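Local atomic coordinates of nucleotidyl transferase (Methanothermobacter thermautotrophicus, PDB entry 6PLJ), a protein that probably acts as a nucleotidyltransferase with a MobA-like NTP transferase domain, and has been associated with synthesis of the pseudomurein cell wall. Residues R228-D231 against H232-T236; N58-T61 against V62-T66; H84-G87 against E88-A92. All coordinates share one frame; numbering follows the deposited sequence. Where two conformers were deposited one is given.

Interaction 1 (R228-D231 against H232-T236). With EDO (1,2-ethanediol), chain E.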
# COMPACT_ATOMS: atom_id res chain seq x y z
N ARG A 228 -13.27 -11.13 4.43
CA ARG A 228 -12.42 -12.12 3.75
C ARG A 228 -11.00 -12.15 4.34
O ARG A 228 -10.45 -13.21 4.61
CB ARG A 228 -12.39 -11.82 2.27
CG ARG A 228 -11.57 -12.79 1.46
CD ARG A 228 -11.51 -12.40 0.00
NE ARG A 228 -10.59 -13.28 -0.71
CZ ARG A 228 -10.24 -13.17 -1.98
NH1 ARG A 228 -10.71 -12.18 -2.74
NH2 ARG A 228 -9.38 -14.05 -2.49
N ILE A 229 -10.42 -10.98 4.55
CA ILE A 229 -9.11 -10.89 5.15
C ILE A 229 -9.14 -11.39 6.59
O ILE A 229 -8.26 -12.14 7.01
CB ILE A 229 -8.57 -9.44 5.09
CG1 ILE A 229 -8.24 -9.09 3.64
CG2 ILE A 229 -7.36 -9.27 6.00
CD1 ILE A 229 -8.13 -7.61 3.37
N ARG A 230 -10.15 -10.97 7.34
CA ARG A 230 -10.25 -11.39 8.75
C ARG A 230 -10.33 -12.92 8.82
O ARG A 230 -9.72 -13.48 9.67
CB ARG A 230 -11.45 -10.72 9.43
CG ARG A 230 -11.68 -11.13 10.87
CD ARG A 230 -12.92 -10.46 11.47
NE ARG A 230 -14.12 -11.20 11.14
CZ ARG A 230 -15.37 -10.83 11.42
NH1 ARG A 230 -16.37 -11.60 11.06
NH2 ARG A 230 -15.61 -9.68 12.02
N ASP A 231 -11.11 -13.53 7.94
CA ASP A 231 -11.22 -15.00 7.93
C ASP A 231 -9.88 -15.68 7.68
O ASP A 231 -9.57 -16.71 8.29
CB ASP A 231 -12.25 -15.46 6.89
CG ASP A 231 -13.69 -15.16 7.30
OD1 ASP A 231 -13.95 -14.81 8.48
OD2 ASP A 231 -14.56 -15.25 6.42
N HIS A 232 -9.08 -15.10 6.78
CA HIS A 232 -7.73 -15.61 6.53
C HIS A 232 -6.84 -15.51 7.77
O HIS A 232 -6.13 -16.46 8.10
CB HIS A 232 -7.11 -14.83 5.37
CG HIS A 232 -5.63 -14.96 5.26
ND1 HIS A 232 -5.01 -16.13 4.89
CD2 HIS A 232 -4.65 -14.04 5.40
CE1 HIS A 232 -3.70 -15.93 4.83
NE2 HIS A 232 -3.46 -14.67 5.14
N PHE A 233 -6.87 -14.35 8.42
CA PHE A 233 -6.11 -14.10 9.65
C PHE A 233 -6.52 -15.07 10.77
O PHE A 233 -5.66 -15.66 11.42
CB PHE A 233 -6.26 -12.63 10.09
CG PHE A 233 -5.24 -11.69 9.49
CD1 PHE A 233 -5.22 -11.44 8.13
CD2 PHE A 233 -4.30 -11.07 10.29
CE1 PHE A 233 -4.28 -10.59 7.58
CE2 PHE A 233 -3.36 -10.21 9.74
CZ PHE A 233 -3.35 -9.97 8.39
N LEU A 234 -7.83 -15.28 10.94
CA LEU A 234 -8.34 -16.25 11.95
C LEU A 234 -7.84 -17.67 11.66
O LEU A 234 -7.56 -18.43 12.60
CB LEU A 234 -9.87 -16.22 12.02
CG LEU A 234 -10.48 -14.98 12.68
CD1 LEU A 234 -11.96 -14.88 12.39
CD2 LEU A 234 -10.23 -14.97 14.18
N ARG A 235 -7.71 -18.04 10.39
CA ARG A 235 -7.21 -19.38 10.03
C ARG A 235 -5.73 -19.55 10.32
O ARG A 235 -5.33 -20.60 10.81
CB ARG A 235 -7.39 -19.69 8.55
CG ARG A 235 -8.77 -20.15 8.17
CD ARG A 235 -8.73 -20.76 6.77
NE ARG A 235 -8.36 -19.77 5.76
CZ ARG A 235 -9.20 -18.91 5.17
NH1 ARG A 235 -8.74 -18.07 4.27
NH2 ARG A 235 -10.49 -18.89 5.47
N THR A 236 -4.94 -18.54 9.98
CA THR A 236 -3.48 -18.62 10.05
C THR A 236 -2.93 -18.11 11.39
O THR A 236 -1.71 -17.99 11.53
CB THR A 236 -2.84 -17.85 8.89
OG1 THR A 236 -3.25 -16.47 8.95
CG2 THR A 236 -3.28 -18.43 7.55
C1 EDO E . -18.02 -13.63 6.40
O1 EDO E . -16.94 -14.22 7.12
C2 EDO E . -17.69 -13.65 4.91
O2 EDO E . -16.27 -13.78 4.76
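Arg235 folds back along its helix over the backbone of Asp231, one turn earlier. Its CB lies 3.7 Å from Asp231 O, and CG comes closer to that oxygen, at 3.5 Å. The chain then runs on to CD and turns sharply about the CG-CD bond (chi3 -64°), which swings the guanidinium back across the helix surface. One guanidinium face lies over Asp231 O, off centre, with CZ 3.8 Å from it, and the same group also passes over His232 CA. At the tip, Arg235 NH2 reaches Asp231 CB at 4.1 Å. It stays 5.5 Å from Asp231 OD2 (Arg235 NH2 to Asp231 OD2), opposite charges near each other without a salt bridge. Asp231 OD2 instead accepts from both hydroxyls of an ethanediol molecule probably left from crystallisation, ethanediol O1 at 2.7 Å and ethanediol O2 at 2.8 Å. Beneath the side chains run regular helical bonds, from the N of His232, Phe233, Leu234 and Arg235 to the carbonyl four residues earlier. On another flank Ile229 and Phe233 lie side by side; the ring has two conformers, in one of which Ile229 CG2 lies near CE1. This flank turns inward: Ile229 also meets Val218 and Ile220 in a preceding loop. Helix 223-236, near the chain's C-terminus, packs through Ile229, Arg230 and Phe233 on Leu57 of strand 56-57.

Interaction 2 (N58-T61 against V62-T66)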
# COMPACT_ATOMS: atom_id res chain seq x y z
N ASN A 58 -5.97 -9.17 13.97
CA ASN A 58 -4.78 -9.76 14.59
C ASN A 58 -4.47 -9.11 15.96
O ASN A 58 -3.30 -8.89 16.30
CB ASN A 58 -3.59 -9.63 13.61
CG ASN A 58 -2.61 -10.79 13.70
OD1 ASN A 58 -2.98 -11.92 14.00
ND2 ASN A 58 -1.35 -10.51 13.40
N GLY A 59 -5.52 -8.79 16.73
CA GLY A 59 -5.35 -8.07 18.01
C GLY A 59 -4.96 -6.60 17.91
O GLY A 59 -4.78 -5.93 18.92
N VAL A 60 -4.85 -6.08 16.68
CA VAL A 60 -4.49 -4.68 16.46
C VAL A 60 -5.52 -4.12 15.47
O VAL A 60 -6.66 -4.56 15.47
CB VAL A 60 -3.02 -4.53 16.01
CG1 VAL A 60 -2.08 -4.93 17.14
CG2 VAL A 60 -2.72 -5.34 14.75
N THR A 61 -5.13 -3.11 14.68
CA THR A 61 -5.98 -2.58 13.62
C THR A 61 -5.41 -2.96 12.25
O THR A 61 -4.25 -3.38 12.12
CB THR A 61 -5.98 -1.05 13.68
OG1 THR A 61 -4.63 -0.59 13.62
CG2 THR A 61 -6.63 -0.54 14.96
N VAL A 62 -6.24 -2.79 11.23
CA VAL A 62 -5.82 -3.00 9.85
C VAL A 62 -4.52 -2.25 9.58
O VAL A 62 -3.60 -2.81 9.01
CB VAL A 62 -6.95 -2.55 8.88
CG1 VAL A 62 -6.46 -2.33 7.45
CG2 VAL A 62 -8.07 -3.59 8.89
N ILE A 63 -4.47 -0.96 9.93
CA ILE A 63 -3.28 -0.18 9.59
C ILE A 63 -2.04 -0.69 10.32
O ILE A 63 -0.96 -0.77 9.73
CB ILE A 63 -3.48 1.34 9.76
CG1 ILE A 63 -2.26 2.11 9.22
CG2 ILE A 63 -3.75 1.75 11.21
CD1 ILE A 63 -1.97 1.87 7.76
N GLU A 64 -2.19 -1.08 11.58
CA GLU A 64 -1.07 -1.66 12.32
C GLU A 64 -0.62 -2.96 11.65
O GLU A 64 0.58 -3.23 11.59
CB GLU A 64 -1.44 -1.93 13.78
CG GLU A 64 -1.51 -0.67 14.63
CD GLU A 64 -2.20 -0.91 15.96
OE1 GLU A 64 -1.49 -1.21 16.96
OE2 GLU A 64 -3.44 -0.78 16.01
N ALA A 65 -1.56 -3.77 11.18
CA ALA A 65 -1.21 -5.00 10.48
C ALA A 65 -0.39 -4.74 9.22
O ALA A 65 0.62 -5.39 8.97
CB ALA A 65 -2.45 -5.80 10.15
N THR A 66 -0.81 -3.76 8.43
CA THR A 66 -0.08 -3.40 7.23
C THR A 66 1.34 -2.94 7.55
O THR A 66 2.29 -3.39 6.93
CB THR A 66 -0.79 -2.31 6.45
OG1 THR A 66 -2.06 -2.81 6.04
CG2 THR A 66 -0.00 -1.88 5.23
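Thr61 and Glu64 reach across the first turn of helix 62-72, and their side chains meet at an oblique angle, hydroxyl against carboxylate. Thr61 OG1 is placed between its own backbone N and carbonyl carbon (chi1 56°), a rotation that presents it to the start of the helix. There it does two jobs. As acceptor it takes the backbone N-H of Glu64 at 3.2 Å between Glu64 N and Thr61 OG1, a fairly straight bond of 161°; as donor Thr61 OG1 gives its proton to Glu64 OE2 at 2.7 Å. Glu64 in turn has its CG beside its own backbone N, and from there the chain runs extended back past the threonine. OE2 receives the hydroxyl on its anti lone pair, away from OE1. The same Glu64 oxygen also accepts weakly from Thr61 N, 3.2 Å from OE2 with a bent angle of 134°. One firm and one weak bond from Thr61 thus hold OE2. Val60 lies across the glutamate chain: its CB packs 3.7 Å from Glu64 CD, while CG2 meets Glu64 CB at 3.8 Å. Ile63 sets its CG2 beside the threonine hydroxyl, 3.5 Å from Thr61 OG1. Below, Ala65 N donates to Thr61 O at 2.9 Å, the first regular helical bond. Asn58 and Gly59 form a two-residue type I' turn between strands 56-57 and 60-61. The bond from Glu64 N to Thr61 OG1 and the weak return bond from Thr61 N to Glu64 OE2 make a capping box, with the hydroxyl-to-OE2 bond additional; here it starts a helix directly after a hairpin strand within the MobA-like NTP transferase domain.

Interaction 3 (H84-G87 against E88-A92)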
# COMPACT_ATOMS: atom_id res chain seq x y z
N HIS A 84 -7.04 11.48 6.02
CA HIS A 84 -8.37 11.19 6.49
C HIS A 84 -8.34 10.52 7.85
O HIS A 84 -7.70 9.47 8.02
CB HIS A 84 -9.14 10.31 5.52
CG HIS A 84 -10.56 10.16 5.92
ND1 HIS A 84 -11.42 11.24 5.98
CD2 HIS A 84 -11.27 9.08 6.33
CE1 HIS A 84 -12.60 10.82 6.40
NE2 HIS A 84 -12.54 9.52 6.61
N ARG A 85 -9.06 11.10 8.82
CA ARG A 85 -9.06 10.59 10.19
C ARG A 85 -7.62 10.38 10.71
O ARG A 85 -7.33 9.41 11.41
CB ARG A 85 -9.90 9.32 10.30
CG ARG A 85 -11.39 9.62 10.10
CD ARG A 85 -12.24 8.37 10.11
NE ARG A 85 -13.66 8.75 10.16
CZ ARG A 85 -14.36 8.99 11.27
NH1 ARG A 85 -13.82 8.84 12.50
NH2 ARG A 85 -15.63 9.35 11.16
N ALA A 86 -6.74 11.32 10.38
CA ALA A 86 -5.32 11.20 10.74
C ALA A 86 -5.11 11.04 12.24
O ALA A 86 -4.28 10.23 12.64
CB ALA A 86 -4.53 12.39 10.25
N GLY A 87 -5.83 11.80 13.05
CA GLY A 87 -5.72 11.63 14.51
C GLY A 87 -5.87 10.19 14.98
O GLY A 87 -5.03 9.68 15.74
N GLU A 88 -6.91 9.52 14.49
CA GLU A 88 -7.20 8.15 14.87
C GLU A 88 -6.20 7.16 14.28
O GLU A 88 -5.79 6.22 14.95
CB GLU A 88 -8.60 7.74 14.42
CG GLU A 88 -9.71 8.42 15.19
CD GLU A 88 -11.06 8.10 14.58
OE1 GLU A 88 -11.37 8.67 13.52
OE2 GLU A 88 -11.78 7.26 15.15
N VAL A 89 -5.79 7.39 13.02
CA VAL A 89 -4.82 6.51 12.37
C VAL A 89 -3.46 6.64 13.07
O VAL A 89 -2.82 5.65 13.38
CB VAL A 89 -4.74 6.79 10.84
CG1 VAL A 89 -3.59 6.04 10.21
CG2 VAL A 89 -6.06 6.42 10.17
N GLU A 90 -3.08 7.87 13.37
CA GLU A 90 -1.83 8.14 14.10
C GLU A 90 -1.85 7.56 15.51
O GLU A 90 -0.83 6.99 15.95
CB GLU A 90 -1.51 9.62 14.08
CG GLU A 90 -1.18 10.12 12.67
CD GLU A 90 -1.15 11.61 12.54
OE1 GLU A 90 -1.17 12.33 13.58
OE2 GLU A 90 -1.14 12.11 11.40
N GLU A 91 -2.99 7.61 16.19
CA GLU A 91 -3.09 6.99 17.51
C GLU A 91 -2.94 5.48 17.40
O GLU A 91 -2.26 4.88 18.23
CB GLU A 91 -4.40 7.39 18.21
CG GLU A 91 -4.63 6.76 19.59
CD GLU A 91 -3.52 7.04 20.60
OE1 GLU A 91 -2.89 8.12 20.54
OE2 GLU A 91 -3.30 6.16 21.46
N ALA A 92 -3.53 4.86 16.37
CA ALA A 92 -3.38 3.43 16.13
C ALA A 92 -1.91 3.04 15.97
O ALA A 92 -1.51 1.99 16.44
CB ALA A 92 -4.19 2.96 14.93
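Glu88 pairs with Arg85, the N-cap residue three positions earlier. Their side chains lie alongside one another and point the same way; Glu88 OE1 receives Arg85 NH1 at 2.7 Å in a salt bridge, using its syn lone pair. The oxygen sits at the edge of the guanidinium, only 11° out of its plane, although the carboxylate is turned 55° against that plane. Glu88 OE1 also lies beside the aliphatic shaft of the arginine, 3.5 Å from Arg85 CD. Val89 follows with its N bonded to Arg85 O at 3.0 Å, and its CG2 beside that same carbonyl oxygen, 3.5 Å away; its side chain faces inward onto Leu53. Glu90 is packed closely against the helix: its N donates to Ala86 O at 2.7 Å, and its CG is only 3.1 Å from that oxygen. Beside its own backbone N (chi1 -67°), CG directs the carboxylate past Ala86, whose CB lies 3.6 Å from Glu90 OE2. The charged end is held beyond the helix, OE2 by the Thr82 hydroxyl and OE1 by a salt bridge to Arg102. Glu91 N bonds to Gly87 O at 2.9 Å, continuing the helical hydrogen bonds. Glu88 and Glu90 therefore work differently: Glu88 balances a charge within its own helical turn at the exposed surface, whereas Glu90 ties helix 86-92 to both flanking strands, 77-82 and 99-102, of its beta-alpha-beta unit.

In the fold
All three interactions lie within helices or at their starts, but at different depths. Interaction 1 is at the surface, its centre about 19 Å from the centre of the chain, whereas interactions 2 and 3 are partly buried. Interactions 2 and 3 both lie at helix N-termini: in the first the Thr61 side chain caps the helix, in the second the side chain of the N-cap residue instead pairs with Glu88. Interaction 1, late in its helix, sets a guanidinium over a carbonyl. Interaction 2 is the bridge between the others: Phe233 packs on Asn58, and Thr61, Ile63 and Glu64 meet Ala92. Interactions 1 and 3 do not touch, their nearest atoms being about 14 Å apart.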